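Local coordinates for protein enoyl-CoA hydratase (PDB 3T3W) that probably catalyses the hydration of enoyl-CoA thioesters in lipid metabolism, as a hexameric member of the crotonase-like family, at residues Ala54-Ala59 with Lys118-Ala123; Cys139-Ala144 with Arg211-Glu216. All blocks are in the same frame, centred on the assembly; numbering follows the deposited sequence.

Contact 1: residues Ala54-Ala59 with Lys118-Ala123; sequences AAWTRA and KPSIAA
Trp56 and Ser120 face each other with CA atoms 9.9 Å apart and Ala59 and Lys118 with theirs 9.0 Å apart, so helix and strand stand a full side-chain layer from each other. The indole fills much of that gap. Its six-membered ring carries the contact: CH2 of Trp56 comes within 3.7 Å of CB of Ser120, which approaches obliquely. The hydroxyl of the serine, OG, lies in the plane of the indole at its edge. Trp56 CG lies anti to the carbonyl carbon (chi1 -85°), and this carries the ring across to the strand although the CB bond itself leaves the helix at a slant. Trp113 stacks on the same indole.

In the fold, helix 46-61 lies in the beta-alpha-beta crossover that links the parallel neighbouring strands 30-35 and 67-72, and 120-124 is the next strand in the sheet.

The second half of the contact is polar. Lys118, fully extended beyond CG, reaches over to the helix, where NZ donates a 2.8 Å hydrogen bond to the backbone O of Ala59, in the carbonyl plane with a C=O...N angle of 154°. Val65 O accepts a further bond from this ammonium group and Ala60 O a weak one; carbonyls near the C-terminal end of a helix probably stabilise its positive charge.

Contact 2: residues Cys139-Ala144 with Arg211-Glu216; sequences CDLIIA and RALAGE. With EDO (1,2-ethanediol), chain H.
Leu213 of helix 206-217 meets Leu141 and Ile143 of strand 141-145, two residues that point to the same side of the strand while Ile142, between them, points away. The backbones keep their distance, with the CA atoms of Ile143 and Leu213 9.6 Å apart, and methyl groups bridge the gap.

The apolar packing centres on one branch of the leucine. CD2 of Leu213 lies 3.8 Å from CD1 of Ile143 and 3.9 Å from CD1 of Leu141. Those two strand methyls are themselves 5.9 Å apart, so the leucine branch sits in the notch between them, and its side chain lies at a slant to both partners. Leu213 holds CG anti to its own backbone N (chi1 174°), which extends the side chain from the helix toward the strand. All three residues are buried, and van der Waals packing is what joins the segments here.

The start of the strand segment is polar. O1 of the 1,2-ethanediol, probably a crystallisation additive, donates a 2.9 Å hydrogen bond to the backbone O of Asp140, and Lys177 NZ of a second subunit also binds the diol. The Asp140 carboxylate is shared between subunits: OD2 forms a salt bridge with Lys229 and OD1 one with Lys177 of the second subunit. Its charge is thus probably well balanced despite burial.

Strand 141-145 runs parallel between 120-124 and 199-201 in the six-stranded sheet of the crotonase fold, and helix 206-217 packs on its face, with Leu213 also touching Ile121 and Arg199 on those two flanking strands.

Contacts 1 and 2 meet inside one sheet, their centres 11 Å apart, because strands 120-124 and 141-145 are parallel neighbours. Ala122 probably bonds strand 141-145 through both its N, to Leu141 O, and its O, to Ile143 N, each at 2.8 Å. The sheet separates the two helices: Ser120 points toward helix 46-61, whereas Ile121 points away from it and touches Leu213 of contact 2. At the strand starts the segments pack closely, with Ser120 OG 3.2 Å from Cys139 CA, and Asp140 OD2 accepts a hydrogen bond from Ser120 N. The zinc ligands Glu102, Glu163, His252 and His256 belong to neither contact.

Contact 1: residues Ala54-Ala59 with Lys118-Ala123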
ATOM      1  N   ALA F  54     -19.025  10.190  24.474  1.00  9.95           N
ATOM      2  CA  ALA F  54     -18.870  11.419  25.235  1.00 10.23           C
ATOM      3  C   ALA F  54     -17.807  11.278  26.326  1.00 10.21           C
ATOM      4  O   ALA F  54     -17.064  12.217  26.603  1.00 10.24           O
ATOM      5  CB  ALA F  54     -20.224  11.867  25.838  1.00 10.68           C
ATOM      6  N   ALA F  55     -17.763  10.106  26.973  1.00 10.06           N
ATOM      7  CA  ALA F  55     -16.799   9.795  28.028  1.00 10.02           C
ATOM      8  C   ALA F  55     -15.365   9.771  27.447  1.00  9.98           C
ATOM      9  O   ALA F  55     -14.426  10.322  28.034  1.00  9.70           O
ATOM     10  CB  ALA F  55     -17.137   8.427  28.671  1.00  9.79           C
ATOM     11  N   TRP F  56     -15.178   9.134  26.290  1.00  9.78           N
ATOM     12  CA  TRP F  56     -13.869   9.157  25.637  1.00  9.83           C
ATOM     13  C   TRP F  56     -13.435  10.574  25.325  1.00 10.77           C
ATOM     14  O   TRP F  56     -12.283  10.946  25.539  1.00 10.86           O
ATOM     15  CB  TRP F  56     -13.917   8.369  24.344  1.00  9.49           C
ATOM     16  CG  TRP F  56     -13.695   6.892  24.496  1.00  9.37           C
ATOM     17  CD1 TRP F  56     -14.635   5.890  24.635  1.00  9.71           C
ATOM     18  CD2 TRP F  56     -12.393   6.202  24.419  1.00  9.54           C
ATOM     19  NE1 TRP F  56     -14.023   4.655  24.681  1.00  9.66           N
ATOM     20  CE2 TRP F  56     -12.664   4.790  24.541  1.00  9.35           C
ATOM     21  CE3 TRP F  56     -11.083   6.629  24.276  1.00  9.48           C
ATOM     22  CZ2 TRP F  56     -11.648   3.841  24.515  1.00  9.60           C
ATOM     23  CZ3 TRP F  56     -10.061   5.680  24.233  1.00  9.40           C
ATOM     24  CH2 TRP F  56     -10.330   4.314  24.361  1.00  9.23           C
ATOM     25  N   THR F  57     -14.358  11.376  24.835  1.00 11.17           N
ATOM     26  CA  THR F  57     -14.063  12.782  24.527  1.00 12.23           C
ATOM     27  C   THR F  57     -13.698  13.558  25.784  1.00 12.87           C
ATOM     28  O   THR F  57     -12.707  14.319  25.812  1.00 12.84           O
ATOM     29  CB  THR F  57     -15.242  13.424  23.780  1.00 12.48           C
ATOM     30  OG1 THR F  57     -15.337  12.831  22.489  1.00 13.00           O
ATOM     31  CG2 THR F  57     -15.029  14.965  23.676  1.00 13.74           C
ATOM     32  N   ARG F  58     -14.434  13.312  26.857  1.00 13.80           N
ATOM     33  CA  ARG F  58     -14.177  14.003  28.124  1.00 15.42           C
ATOM     34  C   ARG F  58     -12.741  13.722  28.603  1.00 14.45           C
ATOM     35  O   ARG F  58     -11.959  14.647  28.981  1.00 14.63           O
ATOM     36  CB  ARG F  58     -15.202  13.541  29.168  1.00 17.90           C
ATOM     37  CG  ARG F  58     -15.352  14.435  30.393  1.00 20.94           C
ATOM     38  CD  ARG F  58     -16.804  14.462  30.908  1.00 23.94           C
ATOM     39  NE  ARG F  58     -17.250  13.149  31.215  1.00 27.81           N
ATOM     40  CZ  ARG F  58     -18.219  12.426  30.617  1.00 28.45           C
ATOM     41  NH1 ARG F  58     -18.400  11.198  31.068  1.00 29.19           N
ATOM     42  NH2 ARG F  58     -19.047  12.872  29.648  1.00 28.90           N
ATOM     43  N   ALA F  59     -12.361  12.446  28.526  1.00 12.92           N
ATOM     44  CA  ALA F  59     -11.023  12.015  28.945  1.00 12.83           C
ATOM     45  C   ALA F  59      -9.922  12.569  28.040  1.00 13.00           C
ATOM     46  O   ALA F  59      -8.831  12.982  28.513  1.00 14.37           O
ATOM     47  CB  ALA F  59     -10.964  10.503  28.912  1.00 12.06           C
ATOM     48  N   LYS F 118      -3.838   9.589  23.819  1.00 11.18           N
ATOM     49  CA  LYS F 118      -3.412   9.202  25.163  1.00 10.83           C
ATOM     50  C   LYS F 118      -3.499   7.675  25.214  1.00 10.07           C
ATOM     51  O   LYS F 118      -4.330   7.083  24.522  1.00  9.20           O
ATOM     52  CB  LYS F 118      -4.375   9.764  26.213  1.00 11.58           C
ATOM     53  CG  LYS F 118      -4.480  11.271  26.208  1.00 12.11           C
ATOM     54  CD  LYS F 118      -5.352  11.778  27.335  1.00 12.20           C
ATOM     55  CE  LYS F 118      -5.414  13.292  27.256  1.00 12.57           C
ATOM     56  NZ  LYS F 118      -6.236  13.912  28.344  1.00 12.21           N
ATOM     57  N   PRO F 119      -2.660   7.011  26.048  1.00  9.46           N
ATOM     58  CA  PRO F 119      -2.756   5.571  26.181  1.00  9.20           C
ATOM     59  C   PRO F 119      -4.088   5.130  26.742  1.00  9.20           C
ATOM     60  O   PRO F 119      -4.618   5.809  27.627  1.00  9.14           O
ATOM     61  CB  PRO F 119      -1.638   5.225  27.160  1.00  9.43           C
ATOM     62  CG  PRO F 119      -0.621   6.306  26.927  1.00  9.78           C
ATOM     63  CD  PRO F 119      -1.478   7.542  26.725  1.00  9.53           C
ATOM     64  N   SER F 120      -4.614   4.019  26.223  1.00  8.73           N
ATOM     65  CA  SER F 120      -5.853   3.430  26.720  1.00  8.62           C
ATOM     66  C   SER F 120      -5.696   1.943  26.932  1.00  8.46           C
ATOM     67  O   SER F 120      -4.989   1.237  26.190  1.00  8.43           O
ATOM     68  CB  SER F 120      -7.013   3.693  25.777  1.00  8.56           C
ATOM     69  OG  SER F 120      -6.731   3.159  24.466  1.00  8.56           O
ATOM     70  N   ILE F 121      -6.380   1.458  27.948  1.00  8.63           N
ATOM     71  CA  ILE F 121      -6.296   0.065  28.333  1.00  8.71           C
ATOM     72  C   ILE F 121      -7.700  -0.471  28.546  1.00  8.63           C
ATOM     73  O   ILE F 121      -8.475   0.125  29.304  1.00  8.74           O
ATOM     74  CB  ILE F 121      -5.518  -0.097  29.671  1.00  9.70           C
ATOM     75  CG1 ILE F 121      -4.141   0.586  29.624  1.00 10.12           C
ATOM     76  CG2 ILE F 121      -5.395  -1.579  30.018  1.00  9.90           C
ATOM     77  CD1 ILE F 121      -3.410   0.721  30.981  1.00 10.98           C
ATOM     78  N   ALA F 122      -8.058  -1.568  27.879  1.00  8.01           N
ATOM     79  CA  ALA F 122      -9.318  -2.278  28.162  1.00  8.29           C
ATOM     80  C   ALA F 122      -9.085  -3.422  29.149  1.00  8.75           C
ATOM     81  O   ALA F 122      -8.122  -4.187  28.984  1.00  9.14           O
ATOM     82  CB  ALA F 122      -9.939  -2.831  26.866  1.00  8.24           C
ATOM     83  N   ALA F 123      -9.974  -3.551  30.129  1.00  8.50           N
ATOM     84  CA  ALA F 123     -10.037  -4.662  31.081  1.00  8.85           C
ATOM     85  C   ALA F 123     -11.234  -5.519  30.711  1.00  9.19           C
ATOM     86  O   ALA F 123     -12.385  -5.062  30.830  1.00  9.53           O
ATOM     87  CB  ALA F 123     -10.196  -4.127  32.506  1.00  9.17           C
TER

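Contact 2: residues Cys139-Ala144 with Arg211-Glu216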
ATOM      1  N   CYS F 139      -8.769   0.271  22.068  1.00  7.99           N
ATOM      2  CA  CYS F 139      -7.832   0.519  23.143  1.00  8.24           C
ATOM      3  C   CYS F 139      -6.433   0.048  22.725  1.00  7.82           C
ATOM      4  O   CYS F 139      -6.275  -0.882  21.939  1.00  7.57           O
ATOM      5  CB  CYS F 139      -8.276  -0.170  24.441  1.00  8.63           C
ATOM      6  SG  CYS F 139      -9.830   0.480  25.146  1.00  9.35           S
ATOM      7  N   ASP F 140      -5.424   0.702  23.264  1.00  7.69           N
ATOM      8  CA  ASP F 140      -4.056   0.371  22.966  1.00  7.45           C
ATOM      9  C   ASP F 140      -3.639  -0.991  23.493  1.00  7.39           C
ATOM     10  O   ASP F 140      -2.948  -1.728  22.789  1.00  7.36           O
ATOM     11  CB  ASP F 140      -3.105   1.450  23.482  1.00  7.80           C
ATOM     12  CG  ASP F 140      -3.333   2.782  22.799  1.00  8.05           C
ATOM     13  OD1 ASP F 140      -3.371   2.794  21.538  1.00  9.05           O
ATOM     14  OD2 ASP F 140      -3.547   3.779  23.525  1.00  8.45           O
ATOM     15  N   LEU F 141      -3.969  -1.258  24.749  1.00  7.37           N
ATOM     16  CA  LEU F 141      -3.627  -2.482  25.451  1.00  7.34           C
ATOM     17  C   LEU F 141      -4.907  -3.155  25.933  1.00  7.56           C
ATOM     18  O   LEU F 141      -5.917  -2.474  26.243  1.00  7.50           O
ATOM     19  CB  LEU F 141      -2.761  -2.173  26.666  1.00  7.34           C
ATOM     20  CG  LEU F 141      -1.577  -1.213  26.467  1.00  7.37           C
ATOM     21  CD1 LEU F 141      -0.787  -1.042  27.791  1.00  7.67           C
ATOM     22  CD2 LEU F 141      -0.623  -1.712  25.377  1.00  7.34           C
ATOM     23  N   ILE F 142      -4.880  -4.485  25.943  1.00  8.00           N
ATOM     24  CA  ILE F 142      -5.982  -5.284  26.523  1.00  8.45           C
ATOM     25  C   ILE F 142      -5.463  -6.223  27.617  1.00  8.87           C
ATOM     26  O   ILE F 142      -4.514  -7.006  27.403  1.00  8.90           O
ATOM     27  CB  ILE F 142      -6.775  -6.064  25.469  1.00  8.57           C
ATOM     28  CG1 ILE F 142      -7.357  -5.127  24.377  1.00  8.35           C
ATOM     29  CG2 ILE F 142      -7.896  -6.874  26.170  1.00  9.27           C
ATOM     30  CD1 ILE F 142      -8.010  -5.847  23.189  1.00  8.27           C
ATOM     31  N   ILE F 143      -6.075  -6.119  28.806  1.00  9.20           N
ATOM     32  CA  ILE F 143      -5.818  -7.052  29.910  1.00  9.68           C
ATOM     33  C   ILE F 143      -7.095  -7.890  30.036  1.00  9.82           C
ATOM     34  O   ILE F 143      -8.187  -7.331  30.114  1.00  9.83           O
ATOM     35  CB  ILE F 143      -5.511  -6.279  31.223  1.00 10.64           C
ATOM     36  CG1 ILE F 143      -4.365  -5.225  31.026  1.00 10.94           C
ATOM     37  CG2 ILE F 143      -5.178  -7.244  32.403  1.00 10.70           C
ATOM     38  CD1 ILE F 143      -3.037  -5.759  30.542  1.00 12.30           C
ATOM     39  N   ALA F 144      -6.975  -9.215  30.004  1.00  9.67           N
ATOM     40  CA  ALA F 144      -8.120 -10.103  30.063  1.00  9.69           C
ATOM     41  C   ALA F 144      -8.075 -10.963  31.318  1.00 10.29           C
ATOM     42  O   ALA F 144      -7.025 -11.498  31.707  1.00  9.78           O
ATOM     43  CB  ALA F 144      -8.198 -11.007  28.836  1.00  9.70           C
ATOM     44  N   ARG F 211      -5.351  -1.075  36.844  1.00 12.09           N
ATOM     45  CA  ARG F 211      -5.078   0.223  37.401  1.00 13.28           C
ATOM     46  C   ARG F 211      -3.578   0.384  37.705  1.00 12.74           C
ATOM     47  O   ARG F 211      -3.006   1.461  37.546  1.00 12.77           O
ATOM     48  CB  ARG F 211      -5.907   0.506  38.628  1.00 14.66           C
ATOM     49  CG  ARG F 211      -5.770   1.975  39.012  1.00 16.02           C
ATOM     50  CD  ARG F 211      -6.812   2.420  40.001  1.00 17.86           C
ATOM     51  NE  ARG F 211      -6.613   3.819  40.334  1.00 18.47           N
ATOM     52  CZ  ARG F 211      -7.174   4.846  39.701  1.00 18.56           C
ATOM     53  NH1 ARG F 211      -7.979   4.650  38.679  1.00 17.70           N
ATOM     54  NH2 ARG F 211      -6.947   6.080  40.148  1.00 18.84           N
ATOM     55  N   ALA F 212      -2.930  -0.695  38.124  1.00 12.61           N
ATOM     56  CA  ALA F 212      -1.496  -0.622  38.434  1.00 13.00           C
ATOM     57  C   ALA F 212      -0.693  -0.307  37.164  1.00 12.29           C
ATOM     58  O   ALA F 212       0.235   0.514  37.170  1.00 12.04           O
ATOM     59  CB  ALA F 212      -1.004  -1.932  39.074  1.00 13.14           C
ATOM     60  N   LEU F 213      -1.057  -0.969  36.068  1.00 11.74           N
ATOM     61  CA  LEU F 213      -0.443  -0.710  34.785  1.00 11.54           C
ATOM     62  C   LEU F 213      -0.714   0.734  34.319  1.00 11.47           C
ATOM     63  O   LEU F 213       0.197   1.431  33.881  1.00 12.15           O
ATOM     64  CB  LEU F 213      -0.928  -1.740  33.759  1.00 11.32           C
ATOM     65  CG  LEU F 213      -0.490  -1.538  32.301  1.00 11.17           C
ATOM     66  CD1 LEU F 213       1.033  -1.603  32.227  1.00 11.85           C
ATOM     67  CD2 LEU F 213      -1.170  -2.560  31.377  1.00 11.27           C
ATOM     68  N   ALA F 214      -1.961   1.189  34.436  1.00 11.67           N
ATOM     69  CA  ALA F 214      -2.323   2.573  34.094  1.00 11.36           C
ATOM     70  C   ALA F 214      -1.491   3.573  34.885  1.00 12.48           C
ATOM     71  O   ALA F 214      -0.985   4.543  34.335  1.00 11.70           O
ATOM     72  CB  ALA F 214      -3.827   2.791  34.349  1.00 11.27           C
ATOM     73  N   GLY F 215      -1.313   3.290  36.172  1.00 13.18           N
ATOM     74  CA  GLY F 215      -0.487   4.138  37.044  1.00 14.65           C
ATOM     75  C   GLY F 215       0.962   4.232  36.642  1.00 14.66           C
ATOM     76  O   GLY F 215       1.540   5.310  36.707  1.00 16.16           O
ATOM     77  N   GLU F 216       1.528   3.112  36.225  1.00 15.65           N
ATOM     78  CA  GLU F 216       2.896   3.086  35.778  0.50 15.89           C
ATOM     79  C   GLU F 216       3.042   3.944  34.514  1.00 15.36           C
ATOM     80  O   GLU F 216       3.964   4.753  34.427  1.00 14.73           O
ATOM     81  CB  GLU F 216       3.315   1.635  35.583  0.50 17.03           C
ATOM     82  CG  GLU F 216       4.508   1.384  34.709  0.50 18.58           C
ATOM     83  CD  GLU F 216       4.634  -0.083  34.388  0.50 19.91           C
ATOM     84  OE1 GLU F 216       3.726  -0.821  34.814  0.50 22.54           O
ATOM     85  OE2 GLU F 216       5.627  -0.493  33.742  0.50 21.61           O
TER
HETATM   86  C1  EDO H 303      -3.791  -2.026  19.285  1.00 20.15           C
HETATM   87  O1  EDO H 303      -2.769  -1.344  19.952  1.00 17.73           O
HETATM   88  C2  EDO H 303      -3.745  -1.729  17.815  1.00 21.69           C
HETATM   89  O2  EDO H 303      -4.088  -0.336  17.642  1.00 24.25           O